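Local coordinates for PRESAN domain-containing protein (Plasmodium falciparum, PDB 7D2W) that is of unknown function but, as a PHIST-family protein with a helical-bundle PRESAN domain, probably takes part in protein-protein interactions of the malaria parasite, at residues Glu51-Phe56 and Ser158-Phe163; Asn73-Ile78 and Thr133-Arg138. All coordinates share one frame; numbering follows the deposited sequence.

Contact 1 (Glu51-Phe56 and Ser158-Phe163); sequences ELYELF and SCIDEF
Ile160 reaches out from helix 149-181 to meet two neighbouring residues of helix 49-58, Leu52 and Tyr53, which come at it from different sides. The two backbones stay well apart, the closest CA atoms being those of Leu52 and Ile160 at 11.2 Å, so long side chains have to bridge the gap. Ile160 suits this because its branch at CB, with CG2 anti to the backbone N (chi1 -68°), offers two methyl ends, CD1 and CG2, to the other helix. CD1 of Ile160, carried outward by an extended chi2, lies 4.0 Å from CD2 of Leu52. The isobutyl group of Leu52 is placed by a chi1 of -173°, which carries CG away from its own backbone N, and its chain runs at a slant to that of Ile160. Tyr53 approaches from the opposite direction. Its hydroxyl end rests against the isoleucine, OH of Tyr53 touching CG2 and CD1 of Ile160 together, each at 3.6 Å, with CB just behind at 3.8 Å.

Although two methyl groups press on it, the phenol oxygen is not left without a polar partner: OH of Tyr53 lies 2.9 Å from water 1, and this water donates to OD1 of Asp161 at 2.7 Å. A tyrosine therefore serves both the apolar seam and its polar margin. OD2 of Asp161 turns to the second subunit, where it forms a salt bridge with Arg157 of that chain. The short helix 49-58, laid against a long one through a few apolar side chains, closes one side of this all-helical PRESAN domain.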
loop_
_atom_site.group_PDB
_atom_site.type_symbol
_atom_site.label_atom_id
_atom_site.label_comp_id
_atom_site.label_asym_id
_atom_site.label_seq_id
_atom_site.Cartn_x
_atom_site.Cartn_y
_atom_site.Cartn_z
ATOM N N GLU A 51 -11.190 14.023 7.421
ATOM C CA GLU A 51 -12.060 14.498 8.492
ATOM C C GLU A 51 -12.007 13.574 9.695
ATOM O O GLU A 51 -12.126 14.028 10.834
ATOM C CB GLU A 51 -13.494 14.619 7.991
ATOM C CG GLU A 51 -13.748 15.890 7.195
ATOM C CD GLU A 51 -14.972 15.792 6.299
ATOM O OE1 GLU A 51 -15.539 14.686 6.167
ATOM O OE2 GLU A 51 -15.369 16.829 5.723
ATOM N N LEU A 52 -11.820 12.280 9.458
ATOM C CA LEU A 52 -11.716 11.338 10.563
ATOM C C LEU A 52 -10.434 11.559 11.354
ATOM O O LEU A 52 -10.441 11.519 12.590
ATOM C CB LEU A 52 -11.799 9.912 10.015
ATOM C CG LEU A 52 -11.877 8.789 11.041
ATOM C CD1 LEU A 52 -13.246 8.785 11.675
ATOM C CD2 LEU A 52 -11.570 7.434 10.390
ATOM N N TYR A 53 -9.322 11.811 10.669
ATOM C CA TYR A 53 -8.067 12.018 11.386
ATOM C C TYR A 53 -8.037 13.354 12.116
ATOM O O TYR A 53 -7.410 13.460 13.177
ATOM C CB TYR A 53 -6.893 11.899 10.421
ATOM C CG TYR A 53 -6.787 10.498 9.827
ATOM C CD1 TYR A 53 -7.404 9.414 10.447
ATOM C CD2 TYR A 53 -6.095 10.269 8.639
ATOM C CE1 TYR A 53 -7.316 8.135 9.915
ATOM C CE2 TYR A 53 -5.994 8.984 8.104
ATOM C CZ TYR A 53 -6.610 7.931 8.744
ATOM O OH TYR A 53 -6.523 6.657 8.220
ATOM N N GLU A 54 -8.667 14.389 11.549
ATOM C CA GLU A 54 -8.834 15.639 12.286
ATOM C C GLU A 54 -9.695 15.412 13.528
ATOM O O GLU A 54 -9.357 15.853 14.633
ATOM C CB GLU A 54 -9.452 16.700 11.370
ATOM C CG GLU A 54 -8.551 17.110 10.193
ATOM C CD GLU A 54 -9.299 17.822 9.059
ATOM O OE1 GLU A 54 -10.543 17.712 8.980
ATOM O OE2 GLU A 54 -8.632 18.489 8.237
ATOM N N LEU A 55 -10.798 14.692 13.364
ATOM C CA LEU A 55 -11.662 14.357 14.489
ATOM C C LEU A 55 -10.948 13.521 15.540
ATOM O O LEU A 55 -11.337 13.551 16.714
ATOM C CB LEU A 55 -12.884 13.627 13.964
ATOM C CG LEU A 55 -14.042 13.276 14.870
ATOM C CD1 LEU A 55 -14.775 14.508 15.342
ATOM C CD2 LEU A 55 -14.927 12.367 14.053
ATOM N N PHE A 56 -9.915 12.763 15.145
ATOM C CA PHE A 56 -9.118 11.999 16.097
ATOM C C PHE A 56 -8.273 12.885 16.994
ATOM O O PHE A 56 -7.541 12.366 17.842
ATOM C CB PHE A 56 -8.188 11.009 15.387
ATOM C CG PHE A 56 -8.857 9.724 14.985
ATOM C CD1 PHE A 56 -10.202 9.524 15.223
ATOM C CD2 PHE A 56 -8.143 8.725 14.346
ATOM C CE1 PHE A 56 -10.832 8.344 14.845
ATOM C CE2 PHE A 56 -8.764 7.549 13.967
ATOM C CZ PHE A 56 -10.119 7.366 14.210
ATOM N N SER A 158 -4.482 2.123 12.023
ATOM C CA SER A 158 -3.739 0.967 11.518
ATOM C C SER A 158 -4.635 0.001 10.749
ATOM O O SER A 158 -4.169 -0.630 9.796
ATOM C CB SER A 158 -3.019 0.244 12.664
ATOM O OG SER A 158 -1.833 0.961 12.969
ATOM N N CYS A 159 -5.914 -0.123 11.129
ATOM C CA CYS A 159 -6.838 -0.942 10.346
ATOM C C CYS A 159 -7.043 -0.373 8.945
ATOM O O CYS A 159 -7.123 -1.121 7.967
ATOM C CB CYS A 159 -8.182 -1.050 11.062
ATOM S SG CYS A 159 -8.128 -2.214 12.426
ATOM N N ILE A 160 -7.160 0.947 8.832
ATOM C CA ILE A 160 -7.299 1.550 7.512
ATOM C C ILE A 160 -6.030 1.330 6.697
ATOM O O ILE A 160 -6.095 0.966 5.513
ATOM C CB ILE A 160 -7.673 3.038 7.663
ATOM C CG1 ILE A 160 -9.090 3.131 8.245
ATOM C CG2 ILE A 160 -7.618 3.783 6.297
ATOM C CD1 ILE A 160 -9.452 4.539 8.713
ATOM N N ASP A 161 -4.856 1.498 7.324
ATOM C CA ASP A 161 -3.596 1.206 6.634
ATOM C C ASP A 161 -3.548 -0.242 6.162
ATOM O O ASP A 161 -3.047 -0.535 5.072
ATOM C CB ASP A 161 -2.392 1.444 7.551
ATOM C CG ASP A 161 -2.225 2.887 7.975
ATOM O OD1 ASP A 161 -2.701 3.797 7.273
ATOM O OD2 ASP A 161 -1.566 3.104 9.019
ATOM N N GLU A 162 -4.020 -1.165 7.000
ATOM C CA GLU A 162 -4.022 -2.580 6.634
ATOM C C GLU A 162 -4.937 -2.847 5.441
ATOM O O GLU A 162 -4.615 -3.675 4.571
ATOM C CB GLU A 162 -4.441 -3.424 7.839
ATOM C CG GLU A 162 -4.363 -4.927 7.600
ATOM C CD GLU A 162 -4.724 -5.734 8.834
ATOM O OE1 GLU A 162 -5.303 -5.152 9.786
ATOM O OE2 GLU A 162 -4.418 -6.947 8.848
ATOM N N PHE A 163 -6.090 -2.171 5.387
ATOM C CA PHE A 163 -6.960 -2.281 4.216
ATOM C C PHE A 163 -6.307 -1.681 2.975
ATOM O O PHE A 163 -6.471 -2.202 1.864
ATOM C CB PHE A 163 -8.311 -1.599 4.490
ATOM C CG PHE A 163 -9.443 -2.573 4.593
ATOM C CD1 PHE A 163 -10.000 -3.118 3.442
ATOM C CD2 PHE A 163 -9.920 -2.985 5.835
ATOM C CE1 PHE A 163 -11.027 -4.053 3.530
ATOM C CE2 PHE A 163 -10.956 -3.922 5.935
ATOM C CZ PHE A 163 -11.500 -4.460 4.785
HETATM O O HOH W 1 -4.292 5.885 6.613
#

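Contact 2 (Asn73-Ile78 and Thr133-Arg138); sequences NHKNGI and TEQTNR
Lys75 and Gln135 join two long helices, 65-93 and 117-144, through a polar contact buried inside the helical bundle of the PRESAN domain. The ammonium of Lys75 donates to the side-chain carbonyl of Gln135, NZ to OE1 2.6 Å, and meets that oxygen almost head-on, with a C=O...N angle of 164°. This carbonyl oxygen could partly offset the lysine's charge in the buried setting. The two chains cross at about a right angle. A bend in the lysine at chi2 (-96°) redirects the otherwise extended chain, while Gln135 runs straight out beyond CG to present its amide. Lysine suits the place because its long methylene chain can pack on Cys159 of helix 149-181 before the charge is reached; glutamine offers an acceptor and a donor on one flat group.

The same ammonium also donates to water 2, 2.9 Å from NZ of Lys75. This water in turn donates to OD1 of Asn76 and lies within hydrogen-bonding distance of OG1 of Thr136, so it links both helices as well as two residues of one of them. Water 3 makes a second bridge, accepting from ND2 of Asn76 at 2.8 Å and approaching the same threonine hydroxyl. Asparagine thus uses both ends of its amide.

Farther out, NE1 of Trp72 and the backbone O of Glu132, in the threonine's own helix, also hydrogen-bond to OG1 of Thr136 and would hold it in position. One turn along from Glu134, Arg138 closes a salt bridge within its own helix, NH1 to OE2 of Glu134 2.9 Å, with the carboxylate oxygen 23° out of the guanidinium plane.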
loop_
_atom_site.group_PDB
_atom_site.type_symbol
_atom_site.label_atom_id
_atom_site.label_comp_id
_atom_site.label_asym_id
_atom_site.label_seq_id
_atom_site.Cartn_x
_atom_site.Cartn_y
_atom_site.Cartn_z
ATOM N N ASN A 73 -18.206 2.965 11.995
ATOM C CA ASN A 73 -19.007 2.932 10.775
ATOM C C ASN A 73 -18.411 3.837 9.700
ATOM O O ASN A 73 -18.412 3.484 8.518
ATOM C CB ASN A 73 -20.456 3.333 11.073
ATOM C CG ASN A 73 -21.187 2.283 11.883
ATOM O OD1 ASN A 73 -20.800 1.112 11.889
ATOM N ND2 ASN A 73 -22.252 2.692 12.568
ATOM N N HIS A 74 -17.901 5.012 10.084
ATOM C CA HIS A 74 -17.206 5.853 9.112
ATOM C C HIS A 74 -15.937 5.165 8.597
ATOM O O HIS A 74 -15.586 5.299 7.420
ATOM C CB HIS A 74 -16.856 7.214 9.725
ATOM C CG HIS A 74 -18.042 8.104 9.964
ATOM N ND1 HIS A 74 -18.798 8.646 8.942
ATOM C CD2 HIS A 74 -18.601 8.541 11.119
ATOM C CE1 HIS A 74 -19.774 9.374 9.460
ATOM N NE2 HIS A 74 -19.682 9.322 10.779
ATOM N N LYS A 75 -15.223 4.449 9.469
ATOM C CA LYS A 75 -14.074 3.661 9.015
ATOM C C LYS A 75 -14.500 2.632 7.972
ATOM O O LYS A 75 -13.864 2.494 6.919
ATOM C CB LYS A 75 -13.399 2.977 10.210
ATOM C CG LYS A 75 -12.258 2.014 9.814
ATOM C CD LYS A 75 -12.747 0.570 9.729
ATOM C CE LYS A 75 -11.607 -0.407 9.397
ATOM N NZ LYS A 75 -12.186 -1.763 9.156
ATOM N N ASN A 76 -15.579 1.899 8.254
ATOM C CA ASN A 76 -16.088 0.915 7.301
ATOM C C ASN A 76 -16.428 1.561 5.964
ATOM O O ASN A 76 -16.090 1.017 4.909
ATOM C CB ASN A 76 -17.323 0.202 7.865
ATOM C CG ASN A 76 -16.972 -0.892 8.862
ATOM O OD1 ASN A 76 -15.889 -1.479 8.818
ATOM N ND2 ASN A 76 -17.902 -1.182 9.760
ATOM N N GLY A 77 -17.070 2.732 5.986
ATOM C CA GLY A 77 -17.398 3.411 4.740
ATOM C C GLY A 77 -16.168 3.793 3.935
ATOM O O GLY A 77 -16.172 3.731 2.703
ATOM N N ILE A 78 -15.106 4.208 4.619
ATOM C CA ILE A 78 -13.865 4.550 3.937
ATOM C C ILE A 78 -13.244 3.308 3.298
ATOM O O ILE A 78 -12.843 3.326 2.128
ATOM C CB ILE A 78 -12.890 5.215 4.926
ATOM C CG1 ILE A 78 -13.353 6.636 5.250
ATOM C CG2 ILE A 78 -11.458 5.186 4.372
ATOM C CD1 ILE A 78 -12.837 7.143 6.571
ATOM N N THR A 133 -14.399 -8.477 8.987
ATOM C CA THR A 133 -14.855 -9.222 10.157
ATOM C C THR A 133 -13.763 -9.307 11.217
ATOM O O THR A 133 -14.019 -9.096 12.408
ATOM C CB THR A 133 -15.299 -10.631 9.747
ATOM O OG1 THR A 133 -16.407 -10.539 8.850
ATOM C CG2 THR A 133 -15.701 -11.442 10.968
ATOM N N GLU A 134 -12.537 -9.636 10.800
ATOM C CA GLU A 134 -11.431 -9.760 11.745
ATOM C C GLU A 134 -11.142 -8.432 12.440
ATOM O O GLU A 134 -10.941 -8.392 13.659
ATOM C CB GLU A 134 -10.187 -10.269 11.019
ATOM C CG GLU A 134 -8.921 -10.235 11.866
ATOM C CD GLU A 134 -7.674 -9.948 11.045
ATOM O OE1 GLU A 134 -7.347 -10.759 10.148
ATOM O OE2 GLU A 134 -7.027 -8.904 11.288
ATOM N N GLN A 135 -11.127 -7.328 11.683
ATOM C CA GLN A 135 -10.889 -6.024 12.294
ATOM C C GLN A 135 -12.002 -5.636 13.260
ATOM O O GLN A 135 -11.735 -5.125 14.351
ATOM C CB GLN A 135 -10.724 -4.959 11.204
ATOM C CG GLN A 135 -9.401 -5.124 10.461
ATOM C CD GLN A 135 -9.144 -4.004 9.480
ATOM O OE1 GLN A 135 -10.034 -3.205 9.177
ATOM N NE2 GLN A 135 -7.918 -3.928 8.983
ATOM N N THR A 136 -13.262 -5.840 12.867
ATOM C CA THR A 136 -14.372 -5.493 13.750
ATOM C C THR A 136 -14.288 -6.259 15.067
ATOM O O THR A 136 -14.535 -5.694 16.141
ATOM C CB THR A 136 -15.700 -5.765 13.046
ATOM O OG1 THR A 136 -15.849 -4.832 11.970
ATOM C CG2 THR A 136 -16.889 -5.613 14.019
ATOM N N ASN A 137 -13.925 -7.544 15.007
ATOM C CA ASN A 137 -13.783 -8.324 16.235
ATOM C C ASN A 137 -12.671 -7.767 17.111
ATOM O O ASN A 137 -12.833 -7.657 18.332
ATOM C CB ASN A 137 -13.504 -9.793 15.908
ATOM C CG ASN A 137 -14.705 -10.488 15.320
ATOM O OD1 ASN A 137 -15.834 -10.020 15.468
ATOM N ND2 ASN A 137 -14.472 -11.609 14.641
ATOM N N ARG A 138 -11.523 -7.434 16.506
ATOM C CA ARG A 138 -10.450 -6.802 17.265
ATOM C C ARG A 138 -10.899 -5.463 17.844
ATOM O O ARG A 138 -10.479 -5.089 18.943
ATOM C CB ARG A 138 -9.209 -6.629 16.380
ATOM C CG ARG A 138 -8.460 -7.954 16.098
ATOM C CD ARG A 138 -7.513 -7.863 14.895
ATOM N NE ARG A 138 -6.593 -6.730 14.982
ATOM C CZ ARG A 138 -6.122 -6.054 13.931
ATOM N NH1 ARG A 138 -6.459 -6.396 12.683
ATOM N NH2 ARG A 138 -5.303 -5.031 14.130
HETATM O O HOH W 2 -14.376 -3.478 9.857
HETATM O O HOH W 3 -18.648 -3.487 11.200
#

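Contacts 1 and 2 have centres 11 Å apart and meet directly, chiefly through helix 149-181. The amide nitrogen NE2 of Gln135 probably hydrogen-bonds both to the backbone O of Cys159, at 3.1 Å, and to OE1 of Glu162, at 3.0 Å, so the glutamine that receives the lysine on one end grips segment 158-163 with the other. On the apolar side, CG1 of Ile160 packs 3.7 Å from CG of Lys75, so the isoleucine touches helix 49-58 with its outer end and the lysine's methylenes with CG1. Along the chain contact 2 is nested within the loop closed by contact 1; between them they draw on all four helices.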